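Local coordinates for protein nickel-dependent hydrogenase large subunit (Allochromatium vinosum, PDB 3MYR) that forms the large subunit of a heterodimeric hydrogenase, which oxidises dihydrogen at a nickel-iron centre and passes the electrons to an acceptor, at residues B[172-177]-B[539-544]; B[224-229]-B[460-465]; B[332-337]-B[355-360]; B[403-408]-B[437-442]. One frame throughout, in Å; residues are numbered along the deposited sequence.

All four contacts lie in the large hydrogenase subunit. The span from contact 1's first segment to its second encloses the other three; contact 2 likewise brackets contacts 3 and 4, which follow one another in sequence. None touches another. The centres of contacts 1 and 2 are about 54 Å apart, on opposite sides of the chain's centre, and contacts 3 and 4, centres about 44 Å apart, also lie on opposite sides of it. Helix 426-456 links two sites: contact 4 uses its middle, while contact 2 packs on its C-terminal part. Contacts 1 to 3 involve loops that reach the small subunit, whereas contact 4 joins helices within the chain.

Contact 1: residues B[172-177]-B[539-544]; sequences WGHPAY and VKQPIE
The type I beta turn from His174 to Tyr177, in the loop between helices 145-160 and 181-201, lies against the N-terminal end of helix 543-551. The two methyls of Ile543, CG2 and CD1, are divided between two rings. CG2 sits over a face of the His174 imidazole, 3.6 Å from the centroid and 15° off the normal, a CH-pi contact; CD1 lies over a face of the Tyr177 ring at 3.8 Å from the centroid. Ala176 CB touches Ile543 CG2, at 3.7 Å. With CG1 anti to the backbone N (chi1 -167°), CG2 is left between N and the carbonyl carbon, over the imidazole, while CD1, anti to CA, reaches the tyrosine.

The imidazole is fixed in rotation by its own turn: Ala176 N donates to His174 ND1 at 2.9 Å, close to the ring plane. On the other nitrogen, a water 2.9 Å from His174 NE2 is also bonded to Gln541 O and Glu544 OE2. This water joins the turn to the start of the helix and the residues just before it, where the N-cap residue Pro542 also centres an inverse gamma turn. A leucine in place of His174 would probably leave Ala176 N without its ring acceptor and the bridging water short of one partner. A second water connects Trp172 O to Gln541 OE1, 2.6 Å from the latter. Glu544 OE1 instead accepts from Val537 N, and Tyr177 OH bonds to Leu114 O.

Contact 2: residues B[224-229]-B[460-465]; sequences SPIDLD and TKTFNE
With OG1 set between its backbone N and carbonyl carbon (chi1 44°), Thr462 turns CG2 to the opposite side from its carbonyl carbon, toward Ile226, whose CG1 is likewise anti to the carbonyl carbon (chi1 -66°) and carries CD1 out to meet it. The two methyls, Ile226 CD1 and Thr462 CG2, come within 3.6 Å. The arrangement is a pairing of two irregular loops, one (460-465) following helix 426-456 and the other (224-229) preceding helix 236-265, with the direct contacts made by van der Waals approach and the polar links made by water. Ile226 CG2, the other branch, lies more loosely against Thr460 CG2 at 4.1 Å, and Ile226 also packs on Leu451 and Val455 of helix 426-456.

One water ties three polar atoms together: it accepts from Ile226 N and donates to Thr460 O at 2.6 Å and to Thr462 OG1 at 2.7 Å. A second one bridges Ile226 O and Thr460 OG1. Together they satisfy both backbone polar atoms of Ile226, whose carbonyl O also receives Lys209 NZ of the small subunit. That subunit covers much of this region: its Asp204 forms a salt bridge with Lys461 and accepts from Thr462 N, and its Phe203 meets the Phe463 ring edge-to-face. Within 460-465, Lys461 NZ donates to Phe463 O at 2.8 Å and forms a salt bridge with Glu465 OE1, which it approaches from above the carboxylate plane.

Contact 3: residues B[332-337]-B[355-360]; sequences WYEYSV and DRRGGV
Trp332 begins the contact, which joins two parts of the long irregular connection between strands 324-327 and 378-381: the indole meets the type I beta turn from Asp355 to Gly358 and the glycine after it. NE1 is 3.3 Å from Gly359 CA, CD1 is 3.8 Å from Arg357 CB, and Arg357 O lies at the ring edge. A beta carbon on Gly359 would come about 3.4 Å from Trp332 NE1; its absence probably explains how the backbone can lie this close.

Tyr333 engages through its backbone. Arg357 NH1, shared with Val328 O, donates to Tyr333 O at 2.7 Å, within the carbonyl plane, at a bent N-H...O angle of 144°. Bends at chi2 and chi3 (-51° and -53°) fold the arginine back to it, and NH2 forms a salt bridge with Asp371. The Tyr333 side chain leaves the backbone away from 355-360; its OH bonds to Trp375 O, about 7 Å separating the side chain from the bound magnesium ion.

Glu334 follows, its OE1 held by Asn339 ND2, while OE2 forms a salt bridge with Arg356 NH1 at 3.2 Å, well out of the guanidinium plane and with no N-H directed at it.

Contact 4: residues B[403-408]-B[437-442]; sequences DQAREL and SKILVD
One direct hydrogen bond joins the two segments: Gln404 NE2 donates to Asp442 OD1 at 2.8 Å, on the anti side of the carboxylate, with a bent N-H...O angle of 138° but amide and carboxylate planes only 11° apart. Gln404 reaches across in an extended chain, its CG trans to the backbone N. The amide oxygen accepts from a water that also donates to Ile439 O, at 2.7 Å from the latter. An alanine in place of Gln404 is likely to leave Asp442 OD1 without this donor and break the water bridge.

The apolar part lies between segments of helices 403-416 and 426-456, which run roughly antiparallel, their local axes 144° apart in direction and 10.5 Å at closest approach. Ile439 fits between Ala405 and Leu408: its CD1 touches Ala405 CB and its CG1 touches Leu408 CD1, each at 3.7 Å.

Among the charges, Lys438 NZ donates to the syn lone pair of Asp442 OD2, at 2.9 Å, and also pairs with Asp254, while OD2 pairs with Arg250.

Contact 1: residues B[172-177]-B[539-544]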
loop_
_atom_site.group_PDB
_atom_site.type_symbol
_atom_site.label_atom_id
_atom_site.label_comp_id
_atom_site.label_asym_id
_atom_site.label_seq_id
_atom_site.Cartn_x
_atom_site.Cartn_y
_atom_site.Cartn_z
ATOM N N TRP B 172 -19.973 -2.037 -17.570
ATOM C CA TRP B 172 -20.094 -3.259 -18.375
ATOM C C TRP B 172 -20.747 -2.941 -19.754
ATOM O O TRP B 172 -21.743 -2.203 -19.838
ATOM C CB TRP B 172 -20.938 -4.297 -17.614
ATOM C CG TRP B 172 -20.575 -4.329 -16.137
ATOM C CD1 TRP B 172 -21.434 -4.118 -15.080
ATOM C CD2 TRP B 172 -19.269 -4.527 -15.561
ATOM N NE1 TRP B 172 -20.738 -4.170 -13.901
ATOM C CE2 TRP B 172 -19.413 -4.393 -14.153
ATOM C CE3 TRP B 172 -17.991 -4.758 -16.097
ATOM C CZ2 TRP B 172 -18.325 -4.530 -13.252
ATOM C CZ3 TRP B 172 -16.882 -4.854 -15.213
ATOM C CH2 TRP B 172 -17.065 -4.767 -13.802
ATOM N N GLY B 173 -20.224 -3.532 -20.824
ATOM C CA GLY B 173 -20.844 -3.338 -22.174
ATOM C C GLY B 173 -20.322 -2.062 -22.844
ATOM O O GLY B 173 -20.641 -1.794 -24.015
ATOM N N HIS B 174 -19.464 -1.300 -22.159
ATOM C CA HIS B 174 -18.832 -0.121 -22.801
ATOM C C HIS B 174 -17.996 -0.633 -24.013
ATOM O O HIS B 174 -17.396 -1.746 -23.937
ATOM C CB HIS B 174 -17.902 0.562 -21.787
ATOM C CG HIS B 174 -17.376 1.899 -22.235
ATOM N ND1 HIS B 174 -16.368 2.032 -23.169
ATOM C CD2 HIS B 174 -17.626 3.153 -21.773
ATOM C CE1 HIS B 174 -16.092 3.311 -23.341
ATOM N NE2 HIS B 174 -16.796 4.004 -22.461
ATOM N N PRO B 175 -17.970 0.152 -25.131
ATOM C CA PRO B 175 -17.293 -0.303 -26.358
ATOM C C PRO B 175 -15.772 -0.420 -26.163
ATOM O O PRO B 175 -15.128 -1.154 -26.915
ATOM C CB PRO B 175 -17.650 0.797 -27.399
ATOM C CG PRO B 175 -18.050 2.019 -26.532
ATOM C CD PRO B 175 -18.795 1.358 -25.382
ATOM N N ALA B 176 -15.221 0.204 -25.111
ATOM C CA ALA B 176 -13.786 0.052 -24.810
ATOM C C ALA B 176 -13.443 -1.392 -24.388
ATOM O O ALA B 176 -12.277 -1.830 -24.409
ATOM C CB ALA B 176 -13.345 1.074 -23.713
ATOM N N TYR B 177 -14.459 -2.140 -23.957
ATOM C CA TYR B 177 -14.202 -3.572 -23.586
ATOM C C TYR B 177 -14.147 -4.454 -24.822
ATOM O O TYR B 177 -15.076 -4.437 -25.614
ATOM C CB TYR B 177 -15.272 -4.108 -22.624
ATOM C CG TYR B 177 -15.199 -3.580 -21.208
ATOM C CD1 TYR B 177 -16.261 -2.852 -20.674
ATOM C CD2 TYR B 177 -14.112 -3.930 -20.359
ATOM C CE1 TYR B 177 -16.243 -2.430 -19.326
ATOM C CE2 TYR B 177 -14.073 -3.560 -19.026
ATOM C CZ TYR B 177 -15.156 -2.803 -18.509
ATOM O OH TYR B 177 -15.075 -2.386 -17.206
ATOM N N VAL B 539 -18.369 10.691 -20.918
ATOM C CA VAL B 539 -17.853 11.310 -19.716
ATOM C C VAL B 539 -18.433 10.777 -18.425
ATOM O O VAL B 539 -17.823 10.945 -17.360
ATOM C CB VAL B 539 -17.884 12.870 -19.754
ATOM C CG1 VAL B 539 -17.011 13.378 -20.950
ATOM C CG2 VAL B 539 -19.362 13.453 -19.796
ATOM N N LYS B 540 -19.546 10.068 -18.515
ATOM C CA LYS B 540 -20.147 9.442 -17.329
ATOM C C LYS B 540 -19.633 8.060 -17.006
ATOM O O LYS B 540 -20.033 7.481 -16.006
ATOM C CB LYS B 540 -21.661 9.349 -17.529
ATOM C CG LYS B 540 -22.282 10.744 -17.737
ATOM C CD LYS B 540 -23.736 10.827 -17.252
ATOM C CE LYS B 540 -24.273 12.265 -17.513
ATOM N NZ LYS B 540 -25.706 12.490 -17.060
ATOM N N GLN B 541 -18.869 7.482 -17.941
ATOM C CA GLN B 541 -18.259 6.167 -17.801
ATOM C C GLN B 541 -16.836 6.331 -18.348
ATOM O O GLN B 541 -16.509 5.814 -19.421
ATOM C CB GLN B 541 -19.020 5.086 -18.617
ATOM C CG GLN B 541 -20.505 4.899 -18.219
ATOM C CD GLN B 541 -21.114 3.527 -18.665
ATOM O OE1 GLN B 541 -20.681 2.911 -19.602
ATOM N NE2 GLN B 541 -22.065 3.037 -17.908
ATOM N N PRO B 542 -15.992 7.085 -17.628
ATOM C CA PRO B 542 -14.669 7.477 -18.131
ATOM C C PRO B 542 -13.637 6.322 -17.995
ATOM O O PRO B 542 -12.581 6.478 -17.402
ATOM C CB PRO B 542 -14.329 8.642 -17.200
ATOM C CG PRO B 542 -14.800 8.072 -15.840
ATOM C CD PRO B 542 -16.203 7.565 -16.236
ATOM N N ILE B 543 -13.965 5.153 -18.534
ATOM C CA ILE B 543 -13.074 4.032 -18.473
ATOM C C ILE B 543 -11.685 4.347 -19.080
ATOM O O ILE B 543 -10.700 3.803 -18.645
ATOM C CB ILE B 543 -13.741 2.860 -19.143
ATOM C CG1 ILE B 543 -13.008 1.543 -18.862
ATOM C CG2 ILE B 543 -13.891 3.122 -20.621
ATOM C CD1 ILE B 543 -13.911 0.292 -19.119
ATOM N N GLU B 544 -11.592 5.301 -20.010
ATOM C CA GLU B 544 -10.297 5.550 -20.619
ATOM C C GLU B 544 -9.389 6.277 -19.657
ATOM O O GLU B 544 -8.187 6.105 -19.687
ATOM C CB GLU B 544 -10.427 6.385 -21.896
ATOM C CG GLU B 544 -11.332 5.750 -23.025
ATOM C CD GLU B 544 -12.819 6.142 -22.945
ATOM O OE1 GLU B 544 -13.514 6.082 -23.986
ATOM O OE2 GLU B 544 -13.336 6.492 -21.857
HETATM O O HOH W 1 -21.509 0.769 -20.755
HETATM O O HOH W 2 -15.961 6.721 -21.970
#

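Contact 2: residues B[224-229]-B[460-465]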
loop_
_atom_site.group_PDB
_atom_site.type_symbol
_atom_site.label_atom_id
_atom_site.label_comp_id
_atom_site.label_asym_id
_atom_site.label_seq_id
_atom_site.Cartn_x
_atom_site.Cartn_y
_atom_site.Cartn_z
ATOM N N SER B 224 14.405 -10.321 13.627
ATOM C CA SER B 224 14.267 -11.789 13.752
ATOM C C SER B 224 15.633 -12.490 13.842
ATOM O O SER B 224 16.350 -12.536 12.870
ATOM C CB SER B 224 13.628 -12.277 12.469
ATOM O OG SER B 224 14.381 -11.833 11.337
ATOM N N PRO B 225 15.974 -13.081 14.990
ATOM C CA PRO B 225 17.304 -13.700 15.045
ATOM C C PRO B 225 17.288 -15.097 14.433
ATOM O O PRO B 225 16.202 -15.655 14.145
ATOM C CB PRO B 225 17.604 -13.778 16.578
ATOM C CG PRO B 225 16.209 -13.790 17.215
ATOM C CD PRO B 225 15.246 -13.129 16.268
ATOM N N ILE B 226 18.487 -15.636 14.197
ATOM C CA ILE B 226 18.649 -16.956 13.586
ATOM C C ILE B 226 19.338 -17.812 14.635
ATOM O O ILE B 226 20.381 -17.408 15.217
ATOM C CB ILE B 226 19.557 -16.861 12.327
ATOM C CG1 ILE B 226 18.869 -16.020 11.206
ATOM C CG2 ILE B 226 19.898 -18.245 11.862
ATOM C CD1 ILE B 226 19.850 -15.552 10.084
ATOM N N ASP B 227 18.722 -18.925 14.987
ATOM C CA ASP B 227 19.413 -19.894 15.870
ATOM C C ASP B 227 18.778 -21.233 15.557
ATOM O O ASP B 227 17.613 -21.512 15.900
ATOM C CB ASP B 227 19.158 -19.553 17.347
ATOM C CG ASP B 227 19.963 -20.501 18.332
ATOM O OD1 ASP B 227 20.271 -21.673 18.005
ATOM O OD2 ASP B 227 20.197 -20.104 19.478
ATOM N N LEU B 228 19.552 -22.084 14.936
ATOM C CA LEU B 228 19.054 -23.350 14.469
ATOM C C LEU B 228 18.598 -24.249 15.616
ATOM O O LEU B 228 17.945 -25.279 15.363
ATOM C CB LEU B 228 20.185 -24.059 13.754
ATOM C CG LEU B 228 20.387 -23.702 12.265
ATOM C CD1 LEU B 228 19.574 -22.598 11.568
ATOM C CD2 LEU B 228 21.753 -24.156 11.598
ATOM N N ASP B 229 19.093 -23.967 16.833
ATOM C CA ASP B 229 18.823 -24.849 17.962
ATOM C C ASP B 229 17.837 -24.244 18.918
ATOM O O ASP B 229 17.752 -24.630 20.052
ATOM C CB ASP B 229 20.152 -25.248 18.598
ATOM C CG ASP B 229 20.976 -26.088 17.587
ATOM O OD1 ASP B 229 22.006 -25.578 17.115
ATOM O OD2 ASP B 229 20.501 -27.180 17.115
ATOM N N THR B 460 25.555 -16.212 11.973
ATOM C CA THR B 460 24.123 -16.129 12.277
ATOM C C THR B 460 23.786 -14.733 12.803
ATOM O O THR B 460 22.756 -14.529 13.422
ATOM C CB THR B 460 23.677 -17.195 13.283
ATOM O OG1 THR B 460 24.443 -17.066 14.483
ATOM C CG2 THR B 460 23.902 -18.591 12.772
ATOM N N LYS B 461 24.683 -13.774 12.591
ATOM C CA LYS B 461 24.408 -12.442 13.038
ATOM C C LYS B 461 23.258 -11.760 12.219
ATOM O O LYS B 461 23.230 -11.877 10.988
ATOM C CB LYS B 461 25.722 -11.684 12.929
ATOM C CG LYS B 461 25.703 -10.279 13.476
ATOM C CD LYS B 461 26.606 -10.234 14.682
ATOM C CE LYS B 461 26.633 -8.834 15.276
ATOM N NZ LYS B 461 25.720 -8.787 16.466
ATOM N N THR B 462 22.385 -10.989 12.884
ATOM C CA THR B 462 21.273 -10.324 12.193
ATOM C C THR B 462 21.143 -8.852 12.614
ATOM O O THR B 462 20.321 -8.105 12.054
ATOM C CB THR B 462 19.898 -11.049 12.491
ATOM O OG1 THR B 462 19.832 -11.345 13.897
ATOM C CG2 THR B 462 19.741 -12.369 11.696
ATOM N N PHE B 463 21.997 -8.385 13.530
ATOM C CA PHE B 463 21.828 -7.022 14.051
ATOM C C PHE B 463 23.135 -6.422 14.489
ATOM O O PHE B 463 23.868 -7.018 15.300
ATOM C CB PHE B 463 20.825 -7.061 15.227
ATOM C CG PHE B 463 20.628 -5.737 15.909
ATOM C CD1 PHE B 463 21.158 -5.506 17.183
ATOM C CD2 PHE B 463 19.879 -4.735 15.312
ATOM C CE1 PHE B 463 20.909 -4.246 17.856
ATOM C CE2 PHE B 463 19.691 -3.454 15.939
ATOM C CZ PHE B 463 20.213 -3.233 17.215
ATOM N N ASN B 464 23.435 -5.238 13.966
ATOM C CA ASN B 464 24.655 -4.525 14.313
ATOM C C ASN B 464 24.214 -3.595 15.477
ATOM O O ASN B 464 23.441 -2.639 15.263
ATOM C CB ASN B 464 25.080 -3.702 13.084
ATOM C CG ASN B 464 26.313 -2.815 13.342
ATOM O OD1 ASN B 464 26.886 -2.172 12.413
ATOM N ND2 ASN B 464 26.638 -2.674 14.568
ATOM N N GLU B 465 24.587 -3.943 16.713
ATOM C CA GLU B 465 24.196 -3.153 17.875
ATOM C C GLU B 465 25.060 -1.910 18.145
ATOM O O GLU B 465 24.781 -1.134 19.080
ATOM C CB GLU B 465 24.168 -4.016 19.153
ATOM C CG GLU B 465 25.598 -4.501 19.731
ATOM C CD GLU B 465 26.393 -5.606 18.856
ATOM O OE1 GLU B 465 26.058 -5.989 17.671
ATOM O OE2 GLU B 465 27.437 -6.103 19.385
HETATM O O HOH W 3 20.666 -13.755 14.838
HETATM O O HOH W 4 22.735 -18.823 16.147
#

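Contact 3: residues B[332-337]-B[355-360]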
loop_
_atom_site.group_PDB
_atom_site.type_symbol
_atom_site.label_atom_id
_atom_site.label_comp_id
_atom_site.label_asym_id
_atom_site.label_seq_id
_atom_site.Cartn_x
_atom_site.Cartn_y
_atom_site.Cartn_z
ATOM N N TRP B 332 -1.281 22.773 -1.654
ATOM C CA TRP B 332 -1.854 23.442 -0.495
ATOM C C TRP B 332 -0.898 23.564 0.688
ATOM O O TRP B 332 -1.195 23.064 1.786
ATOM C CB TRP B 332 -3.135 22.716 -0.135
ATOM C CG TRP B 332 -4.194 22.924 -1.171
ATOM C CD1 TRP B 332 -4.544 24.113 -1.751
ATOM C CD2 TRP B 332 -5.106 21.940 -1.692
ATOM N NE1 TRP B 332 -5.600 23.937 -2.616
ATOM C CE2 TRP B 332 -5.968 22.616 -2.611
ATOM C CE3 TRP B 332 -5.329 20.581 -1.416
ATOM C CZ2 TRP B 332 -7.028 21.958 -3.306
ATOM C CZ3 TRP B 332 -6.381 19.898 -2.129
ATOM C CH2 TRP B 332 -7.217 20.605 -3.048
ATOM N N TYR B 333 0.243 24.228 0.465
ATOM C CA TYR B 333 1.317 24.321 1.426
ATOM C C TYR B 333 1.850 25.767 1.393
ATOM O O TYR B 333 1.694 26.530 0.373
ATOM C CB TYR B 333 2.483 23.359 1.095
ATOM C CG TYR B 333 2.103 21.896 1.260
ATOM C CD1 TYR B 333 1.648 21.145 0.150
ATOM C CD2 TYR B 333 2.118 21.288 2.524
ATOM C CE1 TYR B 333 1.240 19.826 0.295
ATOM C CE2 TYR B 333 1.699 19.966 2.685
ATOM C CZ TYR B 333 1.229 19.249 1.567
ATOM O OH TYR B 333 0.845 17.912 1.677
ATOM N N GLU B 334 2.492 26.119 2.492
ATOM C CA GLU B 334 3.188 27.403 2.590
ATOM C C GLU B 334 4.701 27.139 2.836
ATOM O O GLU B 334 5.081 26.310 3.672
ATOM C CB GLU B 334 2.544 28.172 3.754
ATOM C CG GLU B 334 2.704 29.658 3.739
ATOM C CD GLU B 334 1.793 30.352 2.717
ATOM O OE1 GLU B 334 2.296 31.259 2.034
ATOM O OE2 GLU B 334 0.584 30.021 2.611
ATOM N N TYR B 335 5.555 27.793 2.057
ATOM C CA TYR B 335 6.996 27.748 2.263
ATOM C C TYR B 335 7.424 29.122 2.789
ATOM O O TYR B 335 7.139 30.147 2.177
ATOM C CB TYR B 335 7.746 27.509 0.932
ATOM C CG TYR B 335 7.843 26.092 0.419
ATOM C CD1 TYR B 335 7.350 24.998 1.162
ATOM C CD2 TYR B 335 8.422 25.833 -0.842
ATOM C CE1 TYR B 335 7.441 23.692 0.666
ATOM C CE2 TYR B 335 8.529 24.526 -1.330
ATOM C CZ TYR B 335 8.050 23.472 -0.552
ATOM O OH TYR B 335 8.205 22.206 -0.996
ATOM N N SER B 336 8.188 29.132 3.872
ATOM C CA SER B 336 8.732 30.367 4.427
ATOM C C SER B 336 9.708 31.018 3.470
ATOM O O SER B 336 9.914 32.208 3.553
ATOM C CB SER B 336 9.420 30.081 5.774
ATOM O OG SER B 336 10.555 29.307 5.538
ATOM N N VAL B 337 10.288 30.271 2.526
ATOM C CA VAL B 337 11.192 30.918 1.560
ATOM C C VAL B 337 10.426 31.526 0.391
ATOM O O VAL B 337 11.024 32.158 -0.473
ATOM C CB VAL B 337 12.322 29.965 1.079
ATOM C CG1 VAL B 337 13.240 29.536 2.295
ATOM C CG2 VAL B 337 11.723 28.704 0.404
ATOM N N ASP B 355 -6.737 27.130 2.769
ATOM C CA ASP B 355 -7.511 28.330 2.462
ATOM C C ASP B 355 -6.689 29.325 1.669
ATOM O O ASP B 355 -7.133 29.800 0.617
ATOM C CB ASP B 355 -8.009 29.001 3.766
ATOM C CG ASP B 355 -9.080 28.160 4.478
ATOM O OD1 ASP B 355 -9.559 27.128 3.934
ATOM O OD2 ASP B 355 -9.522 28.566 5.555
ATOM N N ARG B 356 -5.509 29.650 2.170
ATOM C CA ARG B 356 -4.727 30.727 1.560
ATOM C C ARG B 356 -4.102 30.318 0.251
ATOM O O ARG B 356 -3.638 31.176 -0.496
ATOM C CB ARG B 356 -3.703 31.309 2.526
ATOM C CG ARG B 356 -4.405 32.261 3.538
ATOM C CD ARG B 356 -3.549 32.649 4.761
ATOM N NE ARG B 356 -2.376 33.443 4.390
ATOM C CZ ARG B 356 -1.117 33.005 4.470
ATOM N NH1 ARG B 356 -0.852 31.771 4.925
ATOM N NH2 ARG B 356 -0.112 33.803 4.096
ATOM N N ARG B 357 -4.133 29.024 -0.058
ATOM C CA ARG B 357 -3.604 28.568 -1.333
ATOM C C ARG B 357 -4.730 28.240 -2.291
ATOM O O ARG B 357 -4.518 27.542 -3.274
ATOM C CB ARG B 357 -2.643 27.377 -1.146
ATOM C CG ARG B 357 -1.319 27.755 -0.388
ATOM C CD ARG B 357 -0.621 28.980 -1.016
ATOM N NE ARG B 357 -0.419 28.765 -2.454
ATOM C CZ ARG B 357 0.512 27.968 -2.982
ATOM N NH1 ARG B 357 1.361 27.287 -2.207
ATOM N NH2 ARG B 357 0.598 27.864 -4.298
ATOM N N GLY B 358 -5.945 28.683 -1.981
ATOM C CA GLY B 358 -7.053 28.568 -2.953
ATOM C C GLY B 358 -7.852 27.286 -2.832
ATOM O O GLY B 358 -8.693 26.988 -3.715
ATOM N N GLY B 359 -7.616 26.493 -1.781
ATOM C CA GLY B 359 -8.431 25.280 -1.557
ATOM C C GLY B 359 -9.925 25.690 -1.492
ATOM O O GLY B 359 -10.276 26.667 -0.828
ATOM N N VAL B 360 -10.808 24.982 -2.186
ATOM C CA VAL B 360 -12.245 25.367 -2.256
ATOM C C VAL B 360 -13.058 24.762 -1.112
ATOM O O VAL B 360 -12.827 23.593 -0.733
ATOM C CB VAL B 360 -12.889 24.941 -3.583
ATOM C CG1 VAL B 360 -14.444 25.448 -3.619
ATOM C CG2 VAL B 360 -12.155 25.623 -4.755
#

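Contact 4: residues B[403-408]-B[437-442]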
loop_
_atom_site.group_PDB
_atom_site.type_symbol
_atom_site.label_atom_id
_atom_site.label_comp_id
_atom_site.label_asym_id
_atom_site.label_seq_id
_atom_site.Cartn_x
_atom_site.Cartn_y
_atom_site.Cartn_z
ATOM N N ASP B 403 20.465 -8.789 -19.054
ATOM C CA ASP B 403 20.178 -9.752 -20.123
ATOM C C ASP B 403 18.743 -10.259 -20.062
ATOM O O ASP B 403 18.068 -10.376 -21.088
ATOM C CB ASP B 403 21.114 -10.946 -20.087
ATOM C CG ASP B 403 22.487 -10.658 -20.753
ATOM O OD1 ASP B 403 22.651 -9.731 -21.592
ATOM O OD2 ASP B 403 23.409 -11.403 -20.430
ATOM N N GLN B 404 18.304 -10.638 -18.870
ATOM C CA GLN B 404 16.971 -11.181 -18.758
ATOM C C GLN B 404 15.915 -10.106 -19.121
ATOM O O GLN B 404 14.972 -10.412 -19.869
ATOM C CB GLN B 404 16.725 -11.726 -17.345
ATOM C CG GLN B 404 15.330 -12.243 -17.129
ATOM C CD GLN B 404 15.106 -12.736 -15.705
ATOM O OE1 GLN B 404 15.767 -12.268 -14.759
ATOM N NE2 GLN B 404 14.200 -13.686 -15.550
ATOM N N ALA B 405 16.105 -8.864 -18.639
ATOM C CA ALA B 405 15.168 -7.787 -18.961
ATOM C C ALA B 405 15.100 -7.547 -20.463
ATOM O O ALA B 405 14.025 -7.313 -21.022
ATOM C CB ALA B 405 15.530 -6.484 -18.223
ATOM N N ARG B 406 16.244 -7.615 -21.131
ATOM C CA ARG B 406 16.296 -7.387 -22.540
ATOM C C ARG B 406 15.495 -8.505 -23.245
ATOM O O ARG B 406 14.752 -8.258 -24.189
ATOM C CB ARG B 406 17.747 -7.501 -22.972
ATOM C CG ARG B 406 18.229 -6.415 -23.828
ATOM C CD ARG B 406 18.791 -5.340 -22.955
ATOM N NE ARG B 406 20.073 -4.856 -23.461
ATOM C CZ ARG B 406 20.243 -4.014 -24.483
ATOM N NH1 ARG B 406 21.485 -3.663 -24.804
ATOM N NH2 ARG B 406 19.210 -3.562 -25.212
ATOM N N GLU B 407 15.708 -9.742 -22.830
ATOM C CA GLU B 407 15.021 -10.892 -23.415
ATOM C C GLU B 407 13.507 -10.778 -23.212
ATOM O O GLU B 407 12.740 -11.020 -24.118
ATOM C CB GLU B 407 15.490 -12.118 -22.685
ATOM C CG GLU B 407 15.359 -13.508 -23.331
ATOM C CD GLU B 407 16.305 -14.554 -22.604
ATOM O OE1 GLU B 407 17.064 -15.294 -23.299
ATOM O OE2 GLU B 407 16.331 -14.616 -21.331
ATOM N N LEU B 408 13.087 -10.403 -22.020
ATOM C CA LEU B 408 11.657 -10.326 -21.740
ATOM C C LEU B 408 11.041 -9.178 -22.518
ATOM O O LEU B 408 9.940 -9.309 -22.975
ATOM C CB LEU B 408 11.369 -10.092 -20.251
ATOM C CG LEU B 408 11.650 -11.284 -19.324
ATOM C CD1 LEU B 408 11.656 -10.792 -17.836
ATOM C CD2 LEU B 408 10.598 -12.399 -19.590
ATOM N N SER B 437 8.128 -8.218 -12.208
ATOM C CA SER B 437 7.727 -9.332 -11.275
ATOM C C SER B 437 8.417 -10.654 -11.580
ATOM O O SER B 437 8.821 -11.373 -10.671
ATOM C CB SER B 437 6.227 -9.618 -11.293
ATOM O OG SER B 437 5.553 -8.420 -10.950
ATOM N N LYS B 438 8.535 -10.980 -12.849
ATOM C CA LYS B 438 9.254 -12.187 -13.257
ATOM C C LYS B 438 10.749 -12.060 -12.892
ATOM O O LYS B 438 11.406 -13.018 -12.415
ATOM C CB LYS B 438 9.080 -12.404 -14.782
ATOM C CG LYS B 438 10.003 -13.504 -15.396
ATOM C CD LYS B 438 9.868 -14.862 -14.587
ATOM C CE LYS B 438 10.546 -16.046 -15.357
ATOM N NZ LYS B 438 10.503 -17.284 -14.426
ATOM N N ILE B 439 11.311 -10.891 -13.085
ATOM C CA ILE B 439 12.743 -10.747 -12.786
ATOM C C ILE B 439 12.935 -10.929 -11.267
ATOM O O ILE B 439 13.887 -11.567 -10.844
ATOM C CB ILE B 439 13.262 -9.365 -13.245
ATOM C CG1 ILE B 439 13.282 -9.314 -14.807
ATOM C CG2 ILE B 439 14.700 -9.067 -12.611
ATOM C CD1 ILE B 439 13.627 -7.953 -15.346
ATOM N N LEU B 440 12.036 -10.369 -10.451
ATOM C CA LEU B 440 12.229 -10.370 -8.996
ATOM C C LEU B 440 11.984 -11.769 -8.457
ATOM O O LEU B 440 12.629 -12.220 -7.514
ATOM C CB LEU B 440 11.260 -9.417 -8.318
ATOM C CG LEU B 440 11.835 -8.025 -8.350
ATOM C CD1 LEU B 440 10.792 -7.042 -7.928
ATOM C CD2 LEU B 440 12.934 -7.987 -7.325
ATOM N N VAL B 441 10.971 -12.427 -8.984
ATOM C CA VAL B 441 10.676 -13.747 -8.473
ATOM C C VAL B 441 11.815 -14.755 -8.749
ATOM O O VAL B 441 12.147 -15.490 -7.858
ATOM C CB VAL B 441 9.274 -14.297 -8.923
ATOM C CG1 VAL B 441 9.375 -15.046 -10.248
ATOM C CG2 VAL B 441 8.757 -15.144 -7.863
ATOM N N ASP B 442 12.495 -14.670 -9.893
ATOM C CA ASP B 442 13.694 -15.453 -10.146
ATOM C C ASP B 442 14.826 -15.067 -9.219
ATOM O O ASP B 442 15.570 -15.915 -8.868
ATOM C CB ASP B 442 14.200 -15.319 -11.604
ATOM C CG ASP B 442 13.212 -15.928 -12.629
ATOM O OD1 ASP B 442 13.405 -15.739 -13.860
ATOM O OD2 ASP B 442 12.256 -16.637 -12.196
HETATM O O HOH W 5 16.229 -12.191 -11.963
#